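Local coordinates for flavin reductase domain protein, FMN-binding (Shewanella baltica, PDB 3HMZ), which binds FMN and probably works as a flavin reductase-like oxidoreductase, possibly with NAD or NADP as its redox partner, at residues K21-R24 with L25-G29; V87-L90 with Q91-H94; A105-L108 with L109-V113; H182-A185 with G186-Y190. All coordinates share one frame; numbering follows the deposited sequence. Where two conformers were deposited one is given.

Interaction 1. Residues K21-R24 with L25-G29; sequences KAYR and LLNHG
Y23 holds CG between its backbone N and carbonyl carbon (chi1 75°), and N27 turns its amide back with chi1 at the unusual value of -128°. These two torsions bring ring and amide together. The motif is a series of overlapping turns, in which backbone N-H groups reach back three residues. L25 N bonds to A22 O at 3.0 Å and L26 N to Y23 O at 3.1 Å. A weak bond from N27 N to R24 O, 3.4 Å long, continues the series. A type I turn, L26 to G29, follows. The N27 amide sits at the edge of the Y23 ring, almost perpendicular to it, with ND2 3.7 Å from CE2 of Y23. Both ends of that amide are used across the dimer interface: OD1 takes W49 NE1 and ND2 gives to I184 O, each of the second subunit. L25 is buried against A157 and L133. R24 CG lies over the rim of one face of the Y23 ring, and the chain runs on extended to NE. Its NH1 reaches G167 O. R24 NE donates to Y23 OH at 3.0 Å, nearly straight (175°) and in the guanidinium plane, which fixes the guanidinium beside the phenol.

Interaction 2. Residues V87-L90 with Q91-H94; sequences VAQL and QLTH
The flat peptide group that carries Q89 O is approached by T93 from two directions. T93 OG1 stands above the carbonyl plane, 44° out of it, and donates to Q89 O at 2.8 Å. T93 N comes in nearly along the C=O axis and bonds to Q89 O, also at 2.8 Å. One carbonyl oxygen is thus gripped twice by one residue. The hydroxyl is placed for this by chi1 of -59°, which sets OG1 beside the backbone N. The motif is the first turn of a helix, with Q89 at the N-cap position. The next bond of the helix follows at once, from H94 N to L90 O at 3.1 Å. The amides at the start of the turn are served by water. One water links A88 O to Q91 N, and another links A88 O to L92 N at 3.1 Å. The Q89 side chain has its own partner: OE1 accepts from T86 N. In the conformer given, Q91 OE1 accepts from D199 N of the second subunit. H94 belongs to the FMN pocket. The turn opens helix 90-96, after the loop that follows strand 79-84. L90 and T93 pack on F189 of strand 188-197, L92 and T93 on L33 of strand 32-38, and T93 also on L181 of strand 181-185.

Interaction 3. Residues A105-L108 with L109-V113; sequences ANKL and LNCGV. With FMN (flavin mononucleotide), chain B; EDO (1,2-ethanediol), chain F.
L108 and V113 meet across the end of a short helix, and L108 is the residue most covered by the contact. Its CB lies 4.1 Å from V113 CB, and CD2 also reaches the valine. Beside this pair, V113 N donates to L108 O at 3.0 Å with an angle of 164°. C111 N adds a weak bond to the same oxygen. G112 leaves the helix with a positive phi of 76°. With V113 N on L108 O and a weak bond from G112 N to L109 O, this is a Schellman motif. The apolar pair L108 and V113 is the one that commonly seals such an end.

N106 stands at the other end, at the N-cap position. Its side chain makes no capping bond, but its carbonyl takes the first bond of the helix: N110 N donates to N106 O at 3.0 Å. N106 CB rests 3.9 Å from N110 OD1.

K107 carries the link to the cofactor. All four of its torsions are anti, and the straight chain takes NZ to FMN O1P at 2.9 Å, with a weak bond to O5'. V44 O and V96 O also accept from NZ, so the ammonium is held between phosphate and backbone. C111 SG packs 4.0 Å from K107 CG. An ethanediol, probably from the crystallisation liquor, donates to C111 O.

The helix rests on strand 41-55 through N43 and V44. Its C-terminal end and the residues after it lean on helix 90-96, where C111 meets R95 and V96 and V113 meets L92 and V96.

Interaction 4. Residues H182-A185 with G186-Y190; sequences HYIA and GGQFY. With FMN (flavin mononucleotide), chain B.
H182 and Y190 pair antiparallel by two backbone bonds, and the strand axes pass 4.5 Å apart at 146°. H182 N bonds to Y190 O at 2.8 Å, and Y190 N answers to H182 O. Y183 and F189 form the next, non-hydrogen-bonded pair, and their rings meet on one face of the hairpin. The planes stand at 47°, neither stacked nor perpendicular. Y183 CD1 sits over the centre of the F189 ring, 3.5 Å from F189 CE2.

Y183 has CG anti to N (chi1 -173°), which swings the ring along the hairpin toward its turn. There Y183 OH donates to G186 O at 2.6 Å, with the carbonyl oxygen at the ring edge. This bond anchors the hydroxyl end at the turn. The ring is held flat between A185 N over one face and the FMN methyl C7M over the centre of the other, with Y183 CG 3.2 Å from C7M. F189 also touches this methyl, so the two rings line the dimethylbenzene end of the flavin.

The motif is a beta hairpin with a type II' turn, A185 to Q188, and a classic bulge. I184 and A185 both face Q188. Q188 O accepts from I184 N at 3.0 Å and weakly from A185 N. The turn is closed by Q188 N bonding to A185 O at 2.9 Å. G186 supplies the positive phi that the turn needs.

Along its outer edge, strand 188-190 pairs antiparallel with a strand of the second subunit, so the sheet runs on across the interface. I184 CG1 touches the edge of the Y190 ring, 3.8 Å from Y190 CE2.

How the interactions relate
All four contacts are local and follow one another along the chain without nesting or crossing. Interaction 1 closes the turns between strands 14-16 and 32-38. Interaction 2 starts helix 90-96, and interaction 3 spans the next helix, 107-111, from end to end. Interaction 4 closes the hairpin of strands 181-185 and 188-197. L92 of interaction 2 packs on C111 to V113 of interaction 3. H94 of interaction 2 makes a weak bond to G186 of interaction 4. Interactions 1 and 4 meet where G29 approaches H182. Interactions 3 and 4 lie about 12 Å apart at their nearest atoms but share FMN, at phosphate and ring respectively. Interactions 1, 2 and 4 also touch the second subunit.

Interaction 1. Residues K21-R24 with L25-G29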
loop_
_atom_site.group_PDB
_atom_site.type_symbol
_atom_site.label_atom_id
_atom_site.label_comp_id
_atom_site.label_asym_id
_atom_site.label_seq_id
_atom_site.Cartn_x
_atom_site.Cartn_y
_atom_site.Cartn_z
ATOM N N LYS A 21 0.872 -4.084 17.088
ATOM C CA LYS A 21 0.010 -4.607 16.007
ATOM C C LYS A 21 -0.553 -3.527 15.113
ATOM O O LYS A 21 -1.278 -3.866 14.152
ATOM C CB LYS A 21 -1.137 -5.424 16.594
ATOM C CG LYS A 21 -0.613 -6.596 17.407
ATOM C CD LYS A 21 -1.388 -7.809 17.278
ATOM C CE LYS A 21 -0.827 -8.983 18.103
ATOM N NZ LYS A 21 0.584 -9.406 17.774
ATOM N N ALA A 22 -0.259 -2.250 15.411
ATOM C CA ALA A 22 -0.791 -1.128 14.634
ATOM C C ALA A 22 -0.522 -1.241 13.126
ATOM O O ALA A 22 -1.346 -0.840 12.310
ATOM C CB ALA A 22 -0.248 0.248 15.174
ATOM N N TYR A 23 0.634 -1.796 12.765
ATOM C CA TYR A 23 0.985 -1.947 11.320
ATOM C C TYR A 23 -0.080 -2.759 10.556
ATOM O O TYR A 23 -0.293 -2.548 9.353
ATOM C CB TYR A 23 2.361 -2.593 11.120
ATOM C CG TYR A 23 2.360 -4.072 11.378
ATOM C CD1 TYR A 23 2.454 -4.603 12.673
ATOM C CD2 TYR A 23 2.212 -4.963 10.331
ATOM C CE1 TYR A 23 2.375 -5.966 12.900
ATOM C CE2 TYR A 23 2.142 -6.320 10.553
ATOM C CZ TYR A 23 2.242 -6.827 11.834
ATOM O OH TYR A 23 2.151 -8.184 12.052
ATOM N N ARG A 24 -0.767 -3.658 11.264
ATOM C CA ARG A 24 -1.786 -4.501 10.616
ATOM C C ARG A 24 -2.981 -3.704 10.082
ATOM O O ARG A 24 -3.672 -4.138 9.174
ATOM C CB ARG A 24 -2.272 -5.582 11.551
ATOM C CG ARG A 24 -1.168 -6.564 11.890
ATOM C CD ARG A 24 -1.691 -7.649 12.709
ATOM N NE ARG A 24 -0.639 -8.571 13.136
ATOM C CZ ARG A 24 -0.868 -9.616 13.915
ATOM N NH1 ARG A 24 -2.076 -9.844 14.402
ATOM N NH2 ARG A 24 0.144 -10.407 14.255
ATOM N N LEU A 25 -3.186 -2.509 10.642
ATOM C CA LEU A 25 -4.261 -1.643 10.211
ATOM C C LEU A 25 -4.062 -1.196 8.747
ATOM O O LEU A 25 -5.022 -0.788 8.088
ATOM C CB LEU A 25 -4.374 -0.417 11.135
ATOM C CG LEU A 25 -4.718 -0.769 12.590
ATOM C CD1 LEU A 25 -4.587 0.460 13.520
ATOM C CD2 LEU A 25 -6.113 -1.410 12.727
ATOM N N LEU A 26 -2.807 -1.186 8.269
ATOM C CA LEU A 26 -2.491 -0.734 6.928
ATOM C C LEU A 26 -1.937 -1.829 6.027
ATOM O O LEU A 26 -1.582 -1.548 4.892
ATOM C CB LEU A 26 -1.470 0.407 6.988
ATOM C CG LEU A 26 -1.881 1.635 7.779
ATOM C CD1 LEU A 26 -0.776 2.673 7.787
ATOM C CD2 LEU A 26 -3.207 2.236 7.261
ATOM N N ASN A 27 -1.790 -3.052 6.547
ATOM C CA ASN A 27 -1.031 -4.084 5.831
ATOM C C ASN A 27 -1.625 -4.499 4.491
ATOM O O ASN A 27 -0.880 -4.801 3.555
ATOM C CB ASN A 27 -0.781 -5.286 6.734
ATOM C CG ASN A 27 0.664 -5.696 6.785
ATOM O OD1 ASN A 27 1.548 -4.879 6.631
ATOM N ND2 ASN A 27 0.901 -6.955 7.087
ATOM N N HIS A 28 -2.957 -4.442 4.413
ATOM C CA HIS A 28 -3.690 -4.765 3.209
ATOM C C HIS A 28 -3.715 -3.617 2.168
ATOM O O HIS A 28 -4.352 -3.740 1.122
ATOM C CB HIS A 28 -5.091 -5.246 3.544
ATOM C CG HIS A 28 -5.934 -4.229 4.227
ATOM N ND1 HIS A 28 -5.576 -3.637 5.424
ATOM C CD2 HIS A 28 -7.162 -3.768 3.923
ATOM C CE1 HIS A 28 -6.534 -2.801 5.789
ATOM N NE2 HIS A 28 -7.507 -2.854 4.889
ATOM N N GLY A 29 -3.004 -2.513 2.459
ATOM C CA GLY A 29 -2.828 -1.409 1.548
ATOM C C GLY A 29 -4.055 -0.544 1.240
ATOM O O GLY A 29 -4.232 -0.098 0.104
#

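Interaction 2. Residues V87-L90 with Q91-H94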
loop_
_atom_site.group_PDB
_atom_site.type_symbol
_atom_site.label_atom_id
_atom_site.label_comp_id
_atom_site.label_asym_id
_atom_site.label_seq_id
_atom_site.Cartn_x
_atom_site.Cartn_y
_atom_site.Cartn_z
ATOM N N VAL A 87 -16.268 1.860 2.948
ATOM C CA VAL A 87 -17.107 1.945 1.733
ATOM C C VAL A 87 -18.228 2.979 1.922
ATOM O O VAL A 87 -18.550 3.705 0.995
ATOM C CB VAL A 87 -17.649 0.568 1.338
ATOM C CG1 VAL A 87 -18.849 0.700 0.368
ATOM C CG2 VAL A 87 -16.530 -0.268 0.750
ATOM N N ALA A 88 -18.785 3.077 3.143
ATOM C CA ALA A 88 -19.808 4.108 3.468
ATOM C C ALA A 88 -19.294 5.526 3.230
ATOM O O ALA A 88 -20.085 6.432 2.954
ATOM C CB ALA A 88 -20.292 3.981 4.896
ATOM N N GLN A 89 -17.970 5.703 3.349
ATOM C CA GLN A 89 -17.280 6.967 3.142
ATOM C C GLN A 89 -16.690 7.120 1.744
ATOM O O GLN A 89 -15.797 7.946 1.522
ATOM C CB GLN A 89 -16.188 7.107 4.198
ATOM C CG GLN A 89 -16.736 7.174 5.617
ATOM C CD GLN A 89 -15.617 7.156 6.634
ATOM O OE1 GLN A 89 -14.773 6.280 6.607
ATOM N NE2 GLN A 89 -15.641 8.103 7.574
ATOM N N LEU A 90 -17.259 6.392 0.765
ATOM C CA LEU A 90 -16.792 6.480 -0.624
ATOM C C LEU A 90 -16.813 7.941 -1.148
ATOM O O LEU A 90 -15.799 8.453 -1.634
ATOM C CB LEU A 90 -17.685 5.632 -1.543
ATOM C CG LEU A 90 -17.462 5.723 -3.044
ATOM C CD1 LEU A 90 -16.093 5.251 -3.399
ATOM C CD2 LEU A 90 -18.529 4.881 -3.729
ATOM N N GLN A 91 -17.949 8.624 -0.984
ATOM C CA GLN A 91 -18.068 10.001 -1.505
ATOM C C GLN A 91 -17.152 10.936 -0.728
ATOM O O GLN A 91 -16.458 11.755 -1.325
ATOM C CB GLN A 91 -19.499 10.564 -1.457
ATOM C CG GLN A 91 -20.619 9.709 -1.983
ATOM C CD GLN A 91 -20.386 9.020 -3.299
ATOM O OE1 GLN A 91 -19.790 9.579 -4.207
ATOM N NE2 GLN A 91 -20.966 7.808 -3.449
ATOM N N LEU A 92 -17.127 10.801 0.598
ATOM C CA LEU A 92 -16.267 11.617 1.447
ATOM C C LEU A 92 -14.808 11.505 1.016
ATOM O O LEU A 92 -14.087 12.508 0.884
ATOM C CB LEU A 92 -16.402 11.217 2.917
ATOM C CG LEU A 92 -15.616 11.955 4.011
ATOM C CD1 LEU A 92 -16.272 11.790 5.414
ATOM C CD2 LEU A 92 -14.164 11.509 4.095
ATOM N N THR A 93 -14.393 10.260 0.765
ATOM C CA THR A 93 -12.980 9.996 0.420
ATOM C C THR A 93 -12.603 10.643 -0.901
ATOM O O THR A 93 -11.592 11.349 -1.003
ATOM C CB THR A 93 -12.698 8.500 0.428
ATOM O OG1 THR A 93 -12.982 7.975 1.735
ATOM C CG2 THR A 93 -11.249 8.193 0.049
ATOM N N HIS A 94 -13.469 10.465 -1.882
ATOM C CA HIS A 94 -13.204 11.062 -3.174
ATOM C C HIS A 94 -13.249 12.588 -3.117
ATOM O O HIS A 94 -12.401 13.256 -3.703
ATOM C CB HIS A 94 -14.187 10.515 -4.203
ATOM C CG HIS A 94 -13.802 10.861 -5.603
ATOM N ND1 HIS A 94 -14.430 11.873 -6.264
ATOM C CD2 HIS A 94 -12.782 10.451 -6.399
ATOM C CE1 HIS A 94 -13.885 12.014 -7.466
ATOM N NE2 HIS A 94 -12.886 11.155 -7.580
HETATM O O HOH W 1 -19.475 9.533 2.148
HETATM O O HOH W 2 -20.408 7.541 0.366
#

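Interaction 3. Residues A105-L108 with L109-V113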
loop_
_atom_site.group_PDB
_atom_site.type_symbol
_atom_site.label_atom_id
_atom_site.label_comp_id
_atom_site.label_asym_id
_atom_site.label_seq_id
_atom_site.Cartn_x
_atom_site.Cartn_y
_atom_site.Cartn_z
ATOM N N ALA A 105 -12.409 27.503 2.627
ATOM C CA ALA A 105 -12.249 27.314 4.078
ATOM C C ALA A 105 -13.272 26.354 4.682
ATOM O O ALA A 105 -13.024 25.812 5.734
ATOM C CB ALA A 105 -12.345 28.660 4.791
ATOM N N ASN A 106 -14.402 26.165 4.000
ATOM C CA ASN A 106 -15.467 25.272 4.432
ATOM C C ASN A 106 -15.323 23.875 3.854
ATOM O O ASN A 106 -16.285 23.140 3.850
ATOM C CB ASN A 106 -16.846 25.860 4.065
ATOM C CG ASN A 106 -17.161 27.138 4.826
ATOM O OD1 ASN A 106 -17.721 28.090 4.240
ATOM N ND2 ASN A 106 -16.774 27.207 6.073
ATOM N N LYS A 107 -14.140 23.506 3.367
ATOM C CA LYS A 107 -13.936 22.169 2.782
ATOM C C LYS A 107 -14.581 21.039 3.583
ATOM O O LYS A 107 -15.297 20.211 3.008
ATOM C CB LYS A 107 -12.433 21.884 2.620
ATOM C CG LYS A 107 -12.143 20.496 2.120
ATOM C CD LYS A 107 -10.685 20.233 1.924
ATOM C CE LYS A 107 -10.478 18.782 1.423
ATOM N NZ LYS A 107 -9.016 18.439 1.301
ATOM N N LEU A 108 -14.307 20.998 4.881
ATOM C CA LEU A 108 -14.775 19.875 5.702
ATOM C C LEU A 108 -16.283 19.785 5.737
ATOM O O LEU A 108 -16.824 18.694 5.540
ATOM C CB LEU A 108 -14.104 19.852 7.071
ATOM C CG LEU A 108 -12.572 19.757 7.019
ATOM C CD1 LEU A 108 -12.032 19.595 8.438
ATOM C CD2 LEU A 108 -11.990 18.600 6.115
ATOM N N LEU A 109 -16.974 20.924 5.912
ATOM C CA LEU A 109 -18.443 20.841 5.896
ATOM C C LEU A 109 -18.935 20.492 4.476
ATOM O O LEU A 109 -19.904 19.741 4.354
ATOM C CB LEU A 109 -19.164 22.039 6.562
ATOM C CG LEU A 109 -19.375 23.402 5.931
ATOM C CD1 LEU A 109 -20.156 23.344 4.605
ATOM C CD2 LEU A 109 -20.089 24.315 6.859
ATOM N N ASN A 110 -18.273 20.971 3.420
ATOM C CA ASN A 110 -18.627 20.619 2.041
ATOM C C ASN A 110 -18.482 19.142 1.715
ATOM O O ASN A 110 -19.276 18.576 0.954
ATOM C CB ASN A 110 -17.725 21.365 1.036
ATOM C CG ASN A 110 -17.864 22.857 1.103
ATOM O OD1 ASN A 110 -18.810 23.437 1.707
ATOM N ND2 ASN A 110 -16.869 23.523 0.500
ATOM N N CYS A 111 -17.473 18.513 2.303
ATOM C CA CYS A 111 -17.135 17.126 2.039
ATOM C C CYS A 111 -17.855 16.162 3.000
ATOM O O CYS A 111 -17.736 14.956 2.836
ATOM C CB CYS A 111 -15.614 16.920 2.124
ATOM S SG CYS A 111 -14.662 17.700 0.800
ATOM N N GLY A 112 -18.600 16.677 3.986
ATOM C CA GLY A 112 -19.340 15.833 4.955
ATOM C C GLY A 112 -18.442 15.205 6.000
ATOM O O GLY A 112 -18.789 14.160 6.534
ATOM N N VAL A 113 -17.309 15.866 6.322
ATOM C CA VAL A 113 -16.369 15.335 7.281
ATOM C C VAL A 113 -16.715 15.790 8.688
ATOM O O VAL A 113 -16.710 16.996 8.968
ATOM C CB VAL A 113 -14.937 15.811 6.972
ATOM C CG1 VAL A 113 -13.931 15.334 8.050
ATOM C CG2 VAL A 113 -14.513 15.326 5.562
HETATM N N1 FMN B . -2.368 13.330 -2.895
HETATM C C2 FMN B . -1.124 13.062 -2.376
HETATM O O2 FMN B . -0.338 13.992 -2.197
HETATM N N3 FMN B . -0.801 11.760 -2.042
HETATM C C4 FMN B . -1.646 10.711 -2.236
HETATM O O4 FMN B . -1.257 9.553 -1.927
HETATM C C4A FMN B . -2.905 10.997 -2.787
HETATM N N5 FMN B . -3.831 9.992 -2.998
HETATM C C5A FMN B . -5.145 10.261 -3.350
HETATM C C6 FMN B . -6.113 9.246 -3.382
HETATM C C7 FMN B . -7.427 9.510 -3.756
HETATM C C7M FMN B . -8.452 8.420 -3.766
HETATM C C8 FMN B . -7.781 10.814 -4.110
HETATM C C8M FMN B . -9.197 11.153 -4.535
HETATM C C9 FMN B . -6.815 11.809 -4.064
HETATM C C9A FMN B . -5.498 11.584 -3.695
HETATM N N10 FMN B . -4.523 12.577 -3.628
HETATM C C10 FMN B . -3.266 12.306 -3.113
HETATM C "C1'" FMN B . -4.853 14.025 -3.868
HETATM C "C2'" FMN B . -5.166 14.844 -2.609
HETATM O "O2'" FMN B . -6.036 14.139 -1.707
HETATM C "C3'" FMN B . -5.807 16.137 -3.101
HETATM O "O3'" FMN B . -4.837 16.878 -3.838
HETATM C "C4'" FMN B . -6.497 16.958 -1.993
HETATM O "O4'" FMN B . -7.411 17.837 -2.642
HETATM C "C5'" FMN B . -5.548 17.757 -1.123
HETATM O "O5'" FMN B . -6.344 18.510 -0.206
HETATM P P FMN B . -5.691 19.710 0.628
HETATM O O1P FMN B . -6.895 20.352 1.294
HETATM O O2P FMN B . -4.669 19.174 1.591
HETATM O O3P FMN B . -5.017 20.641 -0.346
HETATM C C1 EDO F . -21.190 12.402 2.441
HETATM O O1 EDO F . -21.768 13.363 3.347
HETATM C C2 EDO F . -19.699 12.658 2.314
HETATM O O2 EDO F . -19.458 13.714 1.408
#

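Interaction 4. Residues H182-A185 with G186-Y190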
loop_
_atom_site.group_PDB
_atom_site.type_symbol
_atom_site.label_atom_id
_atom_site.label_comp_id
_atom_site.label_asym_id
_atom_site.label_seq_id
_atom_site.Cartn_x
_atom_site.Cartn_y
_atom_site.Cartn_z
ATOM N N HIS A 182 -9.784 0.904 -1.776
ATOM C CA HIS A 182 -8.483 0.731 -2.441
ATOM C C HIS A 182 -8.583 1.402 -3.797
ATOM O O HIS A 182 -9.202 0.890 -4.710
ATOM C CB HIS A 182 -8.139 -0.763 -2.507
ATOM C CG HIS A 182 -8.105 -1.429 -1.162
ATOM N ND1 HIS A 182 -6.928 -1.793 -0.545
ATOM C CD2 HIS A 182 -9.091 -1.699 -0.270
ATOM C CE1 HIS A 182 -7.205 -2.296 0.650
ATOM N NE2 HIS A 182 -8.507 -2.213 0.853
ATOM N N TYR A 183 -8.050 2.606 -3.879
ATOM C CA TYR A 183 -8.223 3.443 -5.066
ATOM C C TYR A 183 -7.462 2.996 -6.274
ATOM O O TYR A 183 -6.346 2.522 -6.148
ATOM C CB TYR A 183 -7.755 4.851 -4.735
ATOM C CG TYR A 183 -8.006 5.905 -5.766
ATOM C CD1 TYR A 183 -9.283 6.140 -6.218
ATOM C CD2 TYR A 183 -6.984 6.779 -6.164
ATOM C CE1 TYR A 183 -9.553 7.169 -7.131
ATOM C CE2 TYR A 183 -7.254 7.824 -7.064
ATOM C CZ TYR A 183 -8.538 8.018 -7.520
ATOM O OH TYR A 183 -8.785 9.080 -8.381
ATOM N N ILE A 184 -8.061 3.177 -7.451
ATOM C CA ILE A 184 -7.297 3.040 -8.711
ATOM C C ILE A 184 -7.150 4.391 -9.400
ATOM O O ILE A 184 -6.025 4.936 -9.485
ATOM C CB ILE A 184 -7.885 1.991 -9.666
ATOM C CG1 ILE A 184 -7.889 0.617 -9.003
ATOM C CG2 ILE A 184 -7.081 1.981 -10.963
ATOM C CD1 ILE A 184 -6.485 0.119 -8.553
ATOM N N ALA A 185 -8.259 4.932 -9.900
ATOM C CA ALA A 185 -8.215 6.160 -10.684
ATOM C C ALA A 185 -9.603 6.723 -10.876
ATOM O O ALA A 185 -10.606 6.018 -10.770
ATOM C CB ALA A 185 -7.542 5.875 -12.076
ATOM N N GLY A 186 -9.657 8.005 -11.204
ATOM C CA GLY A 186 -10.926 8.669 -11.404
ATOM C C GLY A 186 -11.737 8.595 -10.130
ATOM O O GLY A 186 -11.265 8.969 -9.072
ATOM N N GLY A 187 -12.954 8.116 -10.233
ATOM C CA GLY A 187 -13.776 7.907 -9.039
ATOM C C GLY A 187 -13.847 6.445 -8.641
ATOM O O GLY A 187 -14.652 6.094 -7.782
ATOM N N GLN A 188 -12.982 5.615 -9.212
ATOM C CA GLN A 188 -13.071 4.170 -9.060
ATOM C C GLN A 188 -12.120 3.587 -8.018
ATOM O O GLN A 188 -10.913 3.816 -8.038
ATOM C CB GLN A 188 -12.895 3.496 -10.407
ATOM C CG GLN A 188 -13.294 2.000 -10.434
ATOM C CD GLN A 188 -12.127 1.113 -10.168
ATOM O OE1 GLN A 188 -11.063 1.315 -10.760
ATOM N NE2 GLN A 188 -12.304 0.091 -9.324
ATOM N N PHE A 189 -12.729 2.816 -7.136
ATOM C CA PHE A 189 -12.094 2.108 -6.043
ATOM C C PHE A 189 -12.564 0.665 -6.032
ATOM O O PHE A 189 -13.603 0.322 -6.586
ATOM C CB PHE A 189 -12.551 2.673 -4.687
ATOM C CG PHE A 189 -12.243 4.141 -4.439
ATOM C CD1 PHE A 189 -13.011 5.154 -5.039
ATOM C CD2 PHE A 189 -11.276 4.519 -3.511
ATOM C CE1 PHE A 189 -12.754 6.495 -4.802
ATOM C CE2 PHE A 189 -11.030 5.890 -3.235
ATOM C CZ PHE A 189 -11.784 6.862 -3.866
ATOM N N TYR A 190 -11.771 -0.179 -5.412
ATOM C CA TYR A 190 -12.203 -1.519 -5.040
ATOM C C TYR A 190 -12.299 -1.584 -3.526
ATOM O O TYR A 190 -11.451 -1.052 -2.806
ATOM C CB TYR A 190 -11.244 -2.598 -5.500
ATOM C CG TYR A 190 -11.208 -2.781 -6.956
ATOM C CD1 TYR A 190 -12.185 -3.497 -7.597
ATOM C CD2 TYR A 190 -10.172 -2.254 -7.708
ATOM C CE1 TYR A 190 -12.169 -3.654 -9.006
ATOM C CE2 TYR A 190 -10.114 -2.419 -9.077
ATOM C CZ TYR A 190 -11.116 -3.120 -9.727
ATOM O OH TYR A 190 -11.064 -3.301 -11.098
HETATM N N1 FMN B . -2.368 13.330 -2.895
HETATM C C2 FMN B . -1.124 13.062 -2.376
HETATM O O2 FMN B . -0.338 13.992 -2.197
HETATM N N3 FMN B . -0.801 11.760 -2.042
HETATM C C4 FMN B . -1.646 10.711 -2.236
HETATM O O4 FMN B . -1.257 9.553 -1.927
HETATM C C4A FMN B . -2.905 10.997 -2.787
HETATM N N5 FMN B . -3.831 9.992 -2.998
HETATM C C5A FMN B . -5.145 10.261 -3.350
HETATM C C6 FMN B . -6.113 9.246 -3.382
HETATM C C7 FMN B . -7.427 9.510 -3.756
HETATM C C7M FMN B . -8.452 8.420 -3.766
HETATM C C8 FMN B . -7.781 10.814 -4.110
HETATM C C8M FMN B . -9.197 11.153 -4.535
HETATM C C9 FMN B . -6.815 11.809 -4.064
HETATM C C9A FMN B . -5.498 11.584 -3.695
HETATM N N10 FMN B . -4.523 12.577 -3.628
HETATM C C10 FMN B . -3.266 12.306 -3.113
HETATM C "C1'" FMN B . -4.853 14.025 -3.868
HETATM C "C2'" FMN B . -5.166 14.844 -2.609
HETATM O "O2'" FMN B . -6.036 14.139 -1.707
HETATM C "C3'" FMN B . -5.807 16.137 -3.101
HETATM O "O3'" FMN B . -4.837 16.878 -3.838
HETATM C "C4'" FMN B . -6.497 16.958 -1.993
HETATM O "O4'" FMN B . -7.411 17.837 -2.642
HETATM C "C5'" FMN B . -5.548 17.757 -1.123
HETATM O "O5'" FMN B . -6.344 18.510 -0.206
HETATM P P FMN B . -5.691 19.710 0.628
HETATM O O1P FMN B . -6.895 20.352 1.294
HETATM O O2P FMN B . -4.669 19.174 1.591
HETATM O O3P FMN B . -5.017 20.641 -0.346
HETATM O O HOH W 3 -10.130 3.194 -12.666
#